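Local coordinates for silicatein alpha (Tethya aurantium, PDB 6ZQ3), which probably promotes the deposition of silica in sponge spicules, as the mature enzyme of a papain-family (peptidase C1) protein, at residues G24-F29 / N164-I169; E36-L41 / V131-V136; S156-S161 / N205-A210; I55-P60 / S97-Q102. One frame throughout, in Å; residues are numbered along the deposited sequence.

Contact 1. Residues G24-F29 / N164-I169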
loop_
_atom_site.group_PDB
_atom_site.type_symbol
_atom_site.label_atom_id
_atom_site.label_comp_id
_atom_site.label_asym_id
_atom_site.label_seq_id
_atom_site.Cartn_x
_atom_site.Cartn_y
_atom_site.Cartn_z
ATOM N N GLY A 24 -8.142 -10.040 -6.032
ATOM C CA GLY A 24 -7.970 -9.787 -4.597
ATOM C C GLY A 24 -6.528 -9.536 -4.196
ATOM O O GLY A 24 -6.007 -10.220 -3.324
ATOM N N ALA A 25 -5.912 -8.526 -4.806
ATOM C CA ALA A 25 -4.470 -8.268 -4.732
ATOM C C ALA A 25 -4.108 -6.929 -4.073
ATOM O O ALA A 25 -3.166 -6.259 -4.503
ATOM C CB ALA A 25 -3.893 -8.286 -6.143
ATOM N N SER A 26 -4.827 -6.521 -3.043
ATOM C CA SER A 26 -4.447 -5.301 -2.326
ATOM C C SER A 26 -3.012 -5.361 -1.802
ATOM O O SER A 26 -2.267 -4.381 -1.893
ATOM C CB SER A 26 -5.421 -4.974 -1.178
ATOM O OG SER A 26 -5.644 -6.084 -0.334
ATOM N N TYR A 27 -2.600 -6.514 -1.306
ATOM C CA TYR A 27 -1.193 -6.674 -0.895
ATOM C C TYR A 27 -0.238 -6.046 -1.919
ATOM O O TYR A 27 0.645 -5.274 -1.547
ATOM C CB TYR A 27 -0.835 -8.133 -0.593
ATOM C CG TYR A 27 -0.759 -9.050 -1.790
ATOM C CD1 TYR A 27 -1.888 -9.698 -2.266
ATOM C CD2 TYR A 27 0.460 -9.309 -2.424
ATOM C CE1 TYR A 27 -1.811 -10.554 -3.354
ATOM C CE2 TYR A 27 0.539 -10.145 -3.516
ATOM C CZ TYR A 27 -0.600 -10.772 -3.976
ATOM O OH TYR A 27 -0.535 -11.616 -5.057
ATOM N N ALA A 28 -0.466 -6.314 -3.197
ATOM C CA ALA A 28 0.424 -5.845 -4.254
ATOM C C ALA A 28 0.333 -4.380 -4.459
ATOM O O ALA A 28 1.342 -3.739 -4.703
ATOM C CB ALA A 28 0.080 -6.521 -5.581
ATOM N N PHE A 29 -0.899 -3.863 -4.458
ATOM C CA PHE A 29 -1.122 -2.462 -4.746
ATOM C C PHE A 29 -0.563 -1.698 -3.589
ATOM O O PHE A 29 0.102 -0.712 -3.779
ATOM C CB PHE A 29 -2.601 -2.150 -4.956
ATOM C CG PHE A 29 -3.103 -2.470 -6.349
ATOM C CD1 PHE A 29 -3.590 -3.723 -6.650
ATOM C CD2 PHE A 29 -3.072 -1.520 -7.341
ATOM C CE1 PHE A 29 -4.055 -4.025 -7.907
ATOM C CE2 PHE A 29 -3.509 -1.814 -8.613
ATOM C CZ PHE A 29 -4.011 -3.075 -8.898
ATOM N N ASN A 164 -7.832 -7.861 6.654
ATOM C CA ASN A 164 -8.233 -8.467 5.412
ATOM C C ASN A 164 -8.009 -7.571 4.194
ATOM O O ASN A 164 -8.385 -7.945 3.077
ATOM C CB ASN A 164 -9.707 -8.825 5.529
ATOM C CG ASN A 164 -10.536 -7.644 5.977
ATOM O OD1 ASN A 164 -10.561 -6.613 5.304
ATOM N ND2 ASN A 164 -11.169 -7.755 7.141
ATOM N N HIS A 165 -7.412 -6.400 4.378
ATOM C CA HIS A 165 -7.264 -5.492 3.237
ATOM C C HIS A 165 -6.105 -4.549 3.494
ATOM O O HIS A 165 -5.916 -4.084 4.617
ATOM C CB HIS A 165 -8.578 -4.720 2.967
ATOM C CG HIS A 165 -8.515 -3.835 1.762
ATOM N ND1 HIS A 165 -8.609 -4.323 0.476
ATOM C CD2 HIS A 165 -8.369 -2.492 1.644
ATOM C CE1 HIS A 165 -8.515 -3.321 -0.382
ATOM N NE2 HIS A 165 -8.374 -2.199 0.301
ATOM N N ALA A 166 -5.335 -4.295 2.443
ATOM C CA ALA A 166 -4.084 -3.575 2.534
ATOM C C ALA A 166 -4.163 -2.311 1.713
ATOM O O ALA A 166 -4.781 -2.295 0.645
ATOM C CB ALA A 166 -2.923 -4.445 2.029
ATOM N N MET A 167 -3.502 -1.256 2.186
ATOM C CA MET A 167 -3.506 0.035 1.472
ATOM C C MET A 167 -2.244 0.805 1.780
ATOM O O MET A 167 -1.406 0.324 2.520
ATOM C CB MET A 167 -4.735 0.870 1.875
ATOM C CG MET A 167 -5.895 0.081 2.467
ATOM S SD MET A 167 -7.118 1.124 3.268
ATOM C CE MET A 167 -7.631 1.983 1.797
ATOM N N VAL A 168 -2.104 2.000 1.216
ATOM C CA VAL A 168 -0.928 2.857 1.480
ATOM C C VAL A 168 -1.337 4.045 2.307
ATOM O O VAL A 168 -2.181 4.807 1.880
ATOM C CB VAL A 168 -0.311 3.480 0.214
ATOM C CG1 VAL A 168 1.156 3.792 0.459
ATOM C CG2 VAL A 168 -0.465 2.579 -0.984
ATOM N N ILE A 169 -0.746 4.216 3.476
ATOM C CA ILE A 169 -0.866 5.483 4.185
ATOM C C ILE A 169 0.003 6.539 3.472
ATOM O O ILE A 169 1.213 6.357 3.319
ATOM C CB ILE A 169 -0.513 5.299 5.687
ATOM C CG1 ILE A 169 -1.578 4.403 6.341
ATOM C CG2 ILE A 169 -0.457 6.627 6.433
ATOM C CD1 ILE A 169 -1.641 4.515 7.844
#
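Ser-26 and His-165 meet where the start of helix 26-43 abuts strand 165-173, the hydroxyl of one lying obliquely beside the imidazole of the other. Ser-26 OG is 3.5 Å from His-165 ND1, while Ser-26 CB approaches the same ring at His-165 CE1 (3.6 Å). The serine also leans on the backbone of the strand, Ser-26 CB lying 3.3 Å from Ala-166 O. With chi1 at 50°, OG sits between the backbone N and the carbonyl carbon of its own residue and is swung toward the strand; there Ala-166 N donates to Ser-26 OG in a weak bond (3.3 Å). The histidine reaches the serine because its CG is anti to the backbone N (chi1 -177°). Its far side is fixed by NE2, hydrogen-bonded to Asn-185, and Trp-187 meets the ring with planes about 45° apart. With an alanine here, Asn-185 would probably lack this NE2 partner and the Ser-26 hydroxyl its ring neighbour. Along the strand, Ala-166 CB packs 3.9 Å from Tyr-27 N; Tyr-27 points its CB away from the strand, and its OH bonds to Gly-65 O. Val-168 CG2 stands more loosely, 4.4 Å from Phe-29 O. Opposite Ile-138 the chain carries an extra residue, Asn-164 beside His-165, as in a classic beta bulge. The arrangement matches the active-site cleft of papain-like enzymes, where a helix-borne nucleophile, a strand-borne histidine and an asparagine make the catalytic triad; Ser-26 occupies the place that a cysteine holds in papain itself.

Contact 2. Residues E36-L41 / V131-V136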
loop_
_atom_site.group_PDB
_atom_site.type_symbol
_atom_site.label_atom_id
_atom_site.label_comp_id
_atom_site.label_asym_id
_atom_site.label_seq_id
_atom_site.Cartn_x
_atom_site.Cartn_y
_atom_site.Cartn_z
ATOM N N GLU A 36 6.777 3.124 -4.623
ATOM C CA GLU A 36 6.711 4.207 -5.601
ATOM C C GLU A 36 7.078 5.488 -4.914
ATOM O O GLU A 36 7.724 6.360 -5.500
ATOM C CB GLU A 36 5.304 4.356 -6.180
ATOM C CG GLU A 36 4.949 3.327 -7.235
ATOM C CD GLU A 36 3.459 3.273 -7.562
ATOM O OE1 GLU A 36 2.642 3.923 -6.870
ATOM O OE2 GLU A 36 3.099 2.572 -8.534
ATOM N N GLY A 37 6.644 5.595 -3.662
ATOM C CA GLY A 37 6.861 6.784 -2.868
ATOM C C GLY A 37 8.306 6.945 -2.529
ATOM O O GLY A 37 8.934 7.913 -2.914
ATOM N N ILE A 38 8.831 5.954 -1.835
ATOM C CA ILE A 38 10.246 5.893 -1.466
ATOM C C ILE A 38 11.179 6.195 -2.652
ATOM O O ILE A 38 12.168 6.904 -2.527
ATOM C CB ILE A 38 10.575 4.496 -0.920
ATOM C CG1 ILE A 38 10.244 4.364 0.589
ATOM C CG2 ILE A 38 12.047 4.215 -1.083
ATOM C CD1 ILE A 38 8.868 4.828 1.048
ATOM N N ASN A 39 10.853 5.614 -3.793
ATOM C CA ASN A 39 11.618 5.774 -4.993
ATOM C C ASN A 39 11.512 7.187 -5.553
ATOM O O ASN A 39 12.490 7.762 -5.970
ATOM C CB ASN A 39 11.124 4.767 -6.036
ATOM C CG ASN A 39 11.851 4.905 -7.349
ATOM O OD1 ASN A 39 13.031 4.556 -7.450
ATOM N ND2 ASN A 39 11.171 5.456 -8.355
ATOM N N ALA A 40 10.303 7.727 -5.565
ATOM C CA ALA A 40 10.042 9.046 -6.069
ATOM C C ALA A 40 10.728 10.153 -5.242
ATOM O O ALA A 40 11.219 11.135 -5.783
ATOM C CB ALA A 40 8.545 9.265 -6.093
ATOM N N LEU A 41 10.707 9.982 -3.931
ATOM C CA LEU A 41 11.431 10.813 -2.972
ATOM C C LEU A 41 12.942 10.801 -3.164
ATOM O O LEU A 41 13.567 11.850 -3.189
ATOM C CB LEU A 41 11.155 10.286 -1.550
ATOM C CG LEU A 41 10.173 10.958 -0.618
ATOM C CD1 LEU A 41 9.161 11.788 -1.361
ATOM C CD2 LEU A 41 9.533 9.888 0.253
ATOM N N VAL A 131 9.952 9.279 6.689
ATOM C CA VAL A 131 10.446 8.363 5.640
ATOM C C VAL A 131 9.603 8.427 4.350
ATOM O O VAL A 131 10.143 8.613 3.244
ATOM C CB VAL A 131 10.515 6.903 6.144
ATOM C CG1 VAL A 131 11.273 6.055 5.148
ATOM C CG2 VAL A 131 11.171 6.814 7.530
ATOM N N GLY A 132 8.284 8.286 4.488
ATOM C CA GLY A 132 7.429 8.200 3.317
ATOM C C GLY A 132 6.163 7.378 3.503
ATOM O O GLY A 132 5.813 6.965 4.631
ATOM N N PRO A 133 5.444 7.157 2.388
ATOM C CA PRO A 133 4.218 6.371 2.406
ATOM C C PRO A 133 4.475 4.961 2.921
ATOM O O PRO A 133 5.450 4.329 2.504
ATOM C CB PRO A 133 3.804 6.342 0.936
ATOM C CG PRO A 133 4.412 7.570 0.338
ATOM C CD PRO A 133 5.684 7.796 1.080
ATOM N N VAL A 134 3.610 4.492 3.820
ATOM C CA VAL A 134 3.767 3.227 4.526
ATOM C C VAL A 134 2.636 2.278 4.168
ATOM O O VAL A 134 1.465 2.645 4.196
ATOM C CB VAL A 134 3.781 3.461 6.042
ATOM C CG1 VAL A 134 3.918 2.158 6.832
ATOM C CG2 VAL A 134 4.928 4.386 6.386
ATOM N N ALA A 135 2.993 1.048 3.845
ATOM C CA ALA A 135 2.033 0.050 3.513
ATOM C C ALA A 135 1.461 -0.458 4.823
ATOM O O ALA A 135 2.199 -0.736 5.767
ATOM C CB ALA A 135 2.689 -1.063 2.728
ATOM N N VAL A 136 0.132 -0.502 4.886
ATOM C CA VAL A 136 -0.602 -1.076 6.015
ATOM C C VAL A 136 -1.668 -2.088 5.565
ATOM O O VAL A 136 -2.011 -2.173 4.389
ATOM C CB VAL A 136 -1.309 0.016 6.834
ATOM C CG1 VAL A 136 -0.321 1.073 7.322
ATOM C CG2 VAL A 136 -2.456 0.637 6.029
#
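Gly-37 and Pro-133 form the close centre of this contact, the bare CA of Gly-37 lying 4.1 Å from Pro-133 CG. A CB on Gly-37 would point at the proline ring and stand 2.6 Å from Pro-133 CG, a clash, which is evidence that helix and turn approach as nearly as they do because the helix has no side chain at this point. Ile-38 flanks the ring: with CG1 beside the backbone N (chi1 -84°), Ile-38 CD1 comes 3.7 Å from Pro-133 O and 4.4 Å from Pro-133 CD. Leu-41, one helical turn on from Gly-37 and Ile-38, belongs to the tight part although it borders solvent: Leu-41 CD2 is 3.3 Å from Val-131 O and 4.1 Å from Gly-132 CA. Gly-132, the first residue to leave helical angles after helix 121-130, has a phi of 150°; a CB there would run into the preceding carbonyl O and Pro-133 CD, and would also stand tight against Ile-38 CD1 and Leu-41 CD2. In papain-fold terms the long helix 26-43 is the central helix of the mainly helical domain, and it rests here on the entry to strand 134-138 of the beta-rich domain; Pro-133 touches Val-168 of the neighbouring strand 165-173 as well. The helix meets the turn with apolar groups, and two of its methyls rest against backbone carbonyl oxygens. Ile-38 is buried and also touches Leu-218 at the C terminus. The loose rim is Val-131, partly exposed, whose side chain comes no nearer than 4.9 Å to the helix segment.

Contact 3. Residues S156-S161 / N205-A210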
loop_
_atom_site.group_PDB
_atom_site.type_symbol
_atom_site.label_atom_id
_atom_site.label_comp_id
_atom_site.label_asym_id
_atom_site.label_seq_id
_atom_site.Cartn_x
_atom_site.Cartn_y
_atom_site.Cartn_z
ATOM N N SER A 156 -17.013 1.205 15.384
ATOM C CA SER A 156 -17.133 0.576 16.687
ATOM C C SER A 156 -16.877 -0.934 16.586
ATOM O O SER A 156 -16.365 -1.540 17.515
ATOM C CB SER A 156 -18.545 0.837 17.246
ATOM O OG SER A 156 -19.087 2.052 16.731
ATOM N N ARG A 157 -17.238 -1.531 15.448
ATOM C CA ARG A 157 -17.150 -2.994 15.255
ATOM C C ARG A 157 -15.787 -3.516 14.704
ATOM O O ARG A 157 -15.629 -4.715 14.498
ATOM C CB ARG A 157 -18.319 -3.453 14.353
ATOM N N CYS A 158 -14.820 -2.617 14.495
ATOM C CA CYS A 158 -13.529 -2.922 13.844
ATOM C C CYS A 158 -12.647 -3.746 14.778
ATOM O O CYS A 158 -12.523 -3.427 15.968
ATOM C CB CYS A 158 -12.777 -1.621 13.487
ATOM S SG CYS A 158 -12.281 -1.538 11.764
ATOM N N SER A 159 -12.025 -4.784 14.229
ATOM C CA SER A 159 -11.036 -5.592 14.948
ATOM C C SER A 159 -9.613 -5.071 14.698
ATOM O O SER A 159 -9.326 -4.482 13.657
ATOM C CB SER A 159 -11.146 -7.041 14.502
ATOM O OG SER A 159 -10.298 -7.863 15.269
ATOM N N SER A 160 -8.724 -5.298 15.655
ATOM C CA SER A 160 -7.345 -4.816 15.561
ATOM C C SER A 160 -6.337 -5.944 15.353
ATOM O O SER A 160 -5.167 -5.763 15.641
ATOM C CB SER A 160 -6.958 -4.047 16.830
ATOM O OG SER A 160 -8.021 -3.233 17.276
ATOM N N SER A 161 -6.768 -7.092 14.834
ATOM C CA SER A 161 -5.886 -8.267 14.756
ATOM C C SER A 161 -6.019 -9.093 13.481
ATOM O O SER A 161 -4.997 -9.489 12.892
ATOM C CB SER A 161 -6.135 -9.160 15.961
ATOM O OG SER A 161 -6.134 -8.375 17.140
ATOM N N ASN A 205 -5.334 2.139 17.913
ATOM C CA ASN A 205 -5.112 1.254 16.785
ATOM C C ASN A 205 -6.399 0.652 16.248
ATOM O O ASN A 205 -6.520 -0.570 16.093
ATOM C CB ASN A 205 -4.100 0.146 17.131
ATOM C CG ASN A 205 -3.695 -0.665 15.911
ATOM O OD1 ASN A 205 -3.555 -0.120 14.817
ATOM N ND2 ASN A 205 -3.540 -1.975 16.084
ATOM N N GLN A 206 -7.341 1.539 15.945
ATOM C CA GLN A 206 -8.622 1.164 15.412
ATOM C C GLN A 206 -8.444 0.548 14.015
ATOM O O GLN A 206 -7.709 1.097 13.201
ATOM C CB GLN A 206 -9.514 2.409 15.345
ATOM C CG GLN A 206 -10.970 2.104 15.061
ATOM C CD GLN A 206 -11.773 3.354 14.821
ATOM O OE1 GLN A 206 -12.242 3.593 13.711
ATOM N NE2 GLN A 206 -11.935 4.164 15.855
ATOM N N CYS A 207 -9.105 -0.595 13.777
ATOM C CA CYS A 207 -9.047 -1.366 12.520
ATOM C C CYS A 207 -7.685 -2.044 12.253
ATOM O O CYS A 207 -7.436 -2.605 11.156
ATOM C CB CYS A 207 -9.484 -0.488 11.337
ATOM S SG CYS A 207 -11.163 0.168 11.561
ATOM N N GLY A 208 -6.828 -2.003 13.271
ATOM C CA GLY A 208 -5.511 -2.606 13.213
ATOM C C GLY A 208 -4.636 -1.954 12.177
ATOM O O GLY A 208 -3.884 -2.642 11.495
ATOM N N ILE A 209 -4.739 -0.630 12.055
ATOM C CA ILE A 209 -3.970 0.116 11.058
ATOM C C ILE A 209 -2.442 0.067 11.288
ATOM O O ILE A 209 -1.652 0.171 10.336
ATOM C CB ILE A 209 -4.465 1.584 10.960
ATOM C CG1 ILE A 209 -4.066 2.192 9.619
ATOM C CG2 ILE A 209 -3.945 2.438 12.107
ATOM C CD1 ILE A 209 -4.334 3.663 9.549
ATOM N N ALA A 210 -2.038 -0.114 12.541
ATOM C CA ALA A 210 -0.636 -0.147 12.900
ATOM C C ALA A 210 -0.166 -1.522 13.371
ATOM O O ALA A 210 0.944 -1.631 13.892
ATOM C CB ALA A 210 -0.357 0.904 13.977
#
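Cys-158 overlaps Cys-207 through a disulfide, Cys-158 SG to Cys-207 SG 2.0 Å, with chi3 of 108°. Cys-158 CB also lies 3.8 Å from Cys-207 N. Beside the sulfurs, Ser-159 presents its carbonyl rather than its side chain: Ser-159 O is 3.3 Å from Cys-207 CA, a CA-H...O contact bent to 126°. Ser-160 then crosses over the turn, Ser-160 OG giving a weak bond to Asn-205 O (3.3 Å). Asn-205 O also takes Gly-208 N (3.2 Å), and thus has two donors, the serine one weak. Where Ser-160 passes, its CA comes within 3.7 Å of Gly-208 N, and a side chain on Gly-208 would press on the serine's carbonyl carbon. Asn-205, with CG anti to its N (chi1 -171°), turns OD1 back to receive Ala-210 N at 2.7 Å, while ND2 bonds to Ser-211 OG; both ends of the amide fasten Asn-205 to the residues that follow the turn. Gln-206 reaches outward to Asp-154. Disulfide-bonded loops of this kind, one just before the histidine-bearing strand and one after strand 196-200, are characteristic of the beta-rich domain in papain-like enzymes.

Contact 4. Residues I55-P60 / S97-Q102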
loop_
_atom_site.group_PDB
_atom_site.type_symbol
_atom_site.label_atom_id
_atom_site.label_comp_id
_atom_site.label_asym_id
_atom_site.label_seq_id
_atom_site.Cartn_x
_atom_site.Cartn_y
_atom_site.Cartn_z
ATOM N N ILE A 55 1.899 -9.831 -8.875
ATOM C CA ILE A 55 0.854 -10.862 -8.910
ATOM C C ILE A 55 1.330 -12.093 -9.665
ATOM O O ILE A 55 1.272 -13.202 -9.134
ATOM C CB ILE A 55 -0.477 -10.339 -9.501
ATOM C CG1 ILE A 55 -1.176 -9.469 -8.459
ATOM C CG2 ILE A 55 -1.401 -11.491 -9.876
ATOM C CD1 ILE A 55 -2.040 -8.371 -9.043
ATOM N N ASP A 56 1.812 -11.886 -10.887
ATOM C CA ASP A 56 2.304 -12.994 -11.685
ATOM C C ASP A 56 3.483 -13.758 -11.076
ATOM O O ASP A 56 3.543 -14.981 -11.236
ATOM C CB ASP A 56 2.700 -12.521 -13.084
ATOM C CG ASP A 56 1.543 -11.965 -13.843
ATOM O OD1 ASP A 56 0.389 -12.230 -13.428
ATOM O OD2 ASP A 56 1.776 -11.259 -14.845
ATOM N N CYS A 57 4.412 -13.079 -10.401
ATOM C CA CYS A 57 5.749 -13.688 -10.155
ATOM C C CYS A 57 6.101 -14.007 -8.709
ATOM O O CYS A 57 7.130 -14.617 -8.458
ATOM C CB CYS A 57 6.858 -12.808 -10.732
ATOM S SG CYS A 57 6.507 -12.153 -12.381
ATOM N N SER A 58 5.270 -13.615 -7.754
ATOM C CA SER A 58 5.605 -13.851 -6.361
ATOM C C SER A 58 4.928 -15.083 -5.757
ATOM O O SER A 58 4.917 -15.233 -4.543
ATOM C CB SER A 58 5.288 -12.602 -5.522
ATOM O OG SER A 58 3.901 -12.470 -5.281
ATOM N N VAL A 59 4.383 -15.976 -6.582
ATOM C CA VAL A 59 3.746 -17.208 -6.053
ATOM C C VAL A 59 4.736 -18.078 -5.277
ATOM O O VAL A 59 4.378 -18.614 -4.229
ATOM C CB VAL A 59 3.020 -18.037 -7.145
ATOM C CG1 VAL A 59 2.605 -19.404 -6.620
ATOM C CG2 VAL A 59 1.783 -17.296 -7.594
ATOM N N PRO A 60 5.980 -18.203 -5.778
ATOM C CA PRO A 60 6.986 -18.981 -5.072
ATOM C C PRO A 60 7.538 -18.332 -3.812
ATOM O O PRO A 60 8.229 -19.018 -3.042
ATOM C CB PRO A 60 8.104 -19.146 -6.097
ATOM C CG PRO A 60 7.458 -18.891 -7.419
ATOM C CD PRO A 60 6.456 -17.819 -7.121
ATOM N N SER A 97 -1.475 -13.726 -14.809
ATOM C CA SER A 97 -0.994 -14.114 -16.115
ATOM C C SER A 97 0.383 -14.727 -15.958
ATOM O O SER A 97 0.884 -14.887 -14.838
ATOM C CB SER A 97 -0.945 -12.890 -17.030
ATOM O OG SER A 97 -2.190 -12.209 -16.996
ATOM N N SER A 98 0.987 -15.087 -17.080
ATOM C CA SER A 98 2.364 -15.556 -17.078
ATOM C C SER A 98 3.310 -14.470 -16.544
ATOM O O SER A 98 3.014 -13.276 -16.671
ATOM C CB SER A 98 2.756 -15.985 -18.489
ATOM O OG SER A 98 2.165 -15.113 -19.438
ATOM N N CYS A 99 4.415 -14.879 -15.912
ATOM C CA CYS A 99 5.403 -13.916 -15.440
ATOM C C CYS A 99 6.176 -13.431 -16.657
ATOM O O CYS A 99 6.920 -14.182 -17.260
ATOM C CB CYS A 99 6.348 -14.496 -14.377
ATOM S SG CYS A 99 7.577 -13.305 -13.705
ATOM N N THR A 100 5.968 -12.178 -17.034
ATOM C CA THR A 100 6.732 -11.596 -18.120
ATOM C C THR A 100 7.717 -10.580 -17.550
ATOM O O THR A 100 7.989 -9.574 -18.164
ATOM C CB THR A 100 5.820 -10.928 -19.174
ATOM O OG1 THR A 100 4.625 -11.706 -19.366
ATOM C CG2 THR A 100 6.567 -10.783 -20.522
ATOM N N TYR A 101 8.277 -10.837 -16.377
ATOM C CA TYR A 101 9.236 -9.890 -15.841
ATOM C C TYR A 101 10.423 -9.719 -16.808
ATOM O O TYR A 101 11.072 -10.701 -17.185
ATOM C CB TYR A 101 9.743 -10.302 -14.452
ATOM C CG TYR A 101 10.880 -9.415 -14.016
ATOM C CD1 TYR A 101 10.627 -8.185 -13.429
ATOM C CD2 TYR A 101 12.206 -9.772 -14.250
ATOM C CE1 TYR A 101 11.650 -7.357 -13.029
ATOM C CE2 TYR A 101 13.249 -8.941 -13.859
ATOM C CZ TYR A 101 12.961 -7.729 -13.247
ATOM O OH TYR A 101 13.974 -6.868 -12.845
ATOM N N GLN A 102 10.694 -8.463 -17.167
ATOM C CA GLN A 102 11.814 -8.075 -18.041
ATOM C C GLN A 102 12.745 -7.068 -17.331
ATOM O O GLN A 102 12.308 -6.007 -16.879
ATOM C CB GLN A 102 11.273 -7.438 -19.336
#
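With SG of Cys-99 anti to its backbone N (chi1 -178°) and SG of Cys-57 beside its own N, the two cysteines meet in a disulfide of 2.1 Å between Cys-57 SG and Cys-99 SG, whose chi3 is near perpendicular. One residue earlier on the helix end, Asp-56 keeps CG beside its backbone N (chi1 -62°), which lays the carboxylate along the backbone of residues 97-99, with Asp-56 CB 3.8 Å from Cys-99 CA. Ser-97 N donates to Asp-56 OD1 (2.8 Å), arriving from above the carboxylate plane, 48° out of it. Asp-56 OD1 is also 3.0 Å from Ser-97 O, and Asp-56 OD2 is 3.0 Å from Ser-98 O; both are encounters of acceptors, without a bond. OD2 is instead held by Tyr-90 OH and Gln-52 NE2, and Tyr-90 OH also receives Thr-100 N. If an alanine stood here, Ser-97 N and Gln-52 NE2 would probably lose this acceptor and Tyr-90 OH its carboxylate partner. Tyr-101 adds a light apolar touch, Tyr-101 CB lying 4.3 Å from Cys-57 SG. Within the mainly helical domain of the papain-like fold, the bridge fastens the loop before strand 106-108 to the end of helix 51-57. For the buried carboxylate beside it, the two carbonyl oxygens would tend to raise proton affinity, while the three donors probably work against that.

Overall arrangement
From the N terminus, the start of helix 26-43, with the residues just before it, opens contact 1, and its later turns open contact 2. Helix 51-57 opens contact 4, which closes at residues 97-102 and so nests inside contact 2; that in turn closes at 131-136, inside the larger loop of contact 1. Contact 3 opens at 156-161, before contact 1 closes at 164-169, and finishes at 205-210, so these two cross. Contacts 1 and 2 both join helix 26-43 of the helical domain to neighbouring strands of the beta-rich domain. Contact 3 lies within the beta-rich domain and contact 4 within the helical one, on opposite sides of the chain's centre, their centres about 32 Å apart.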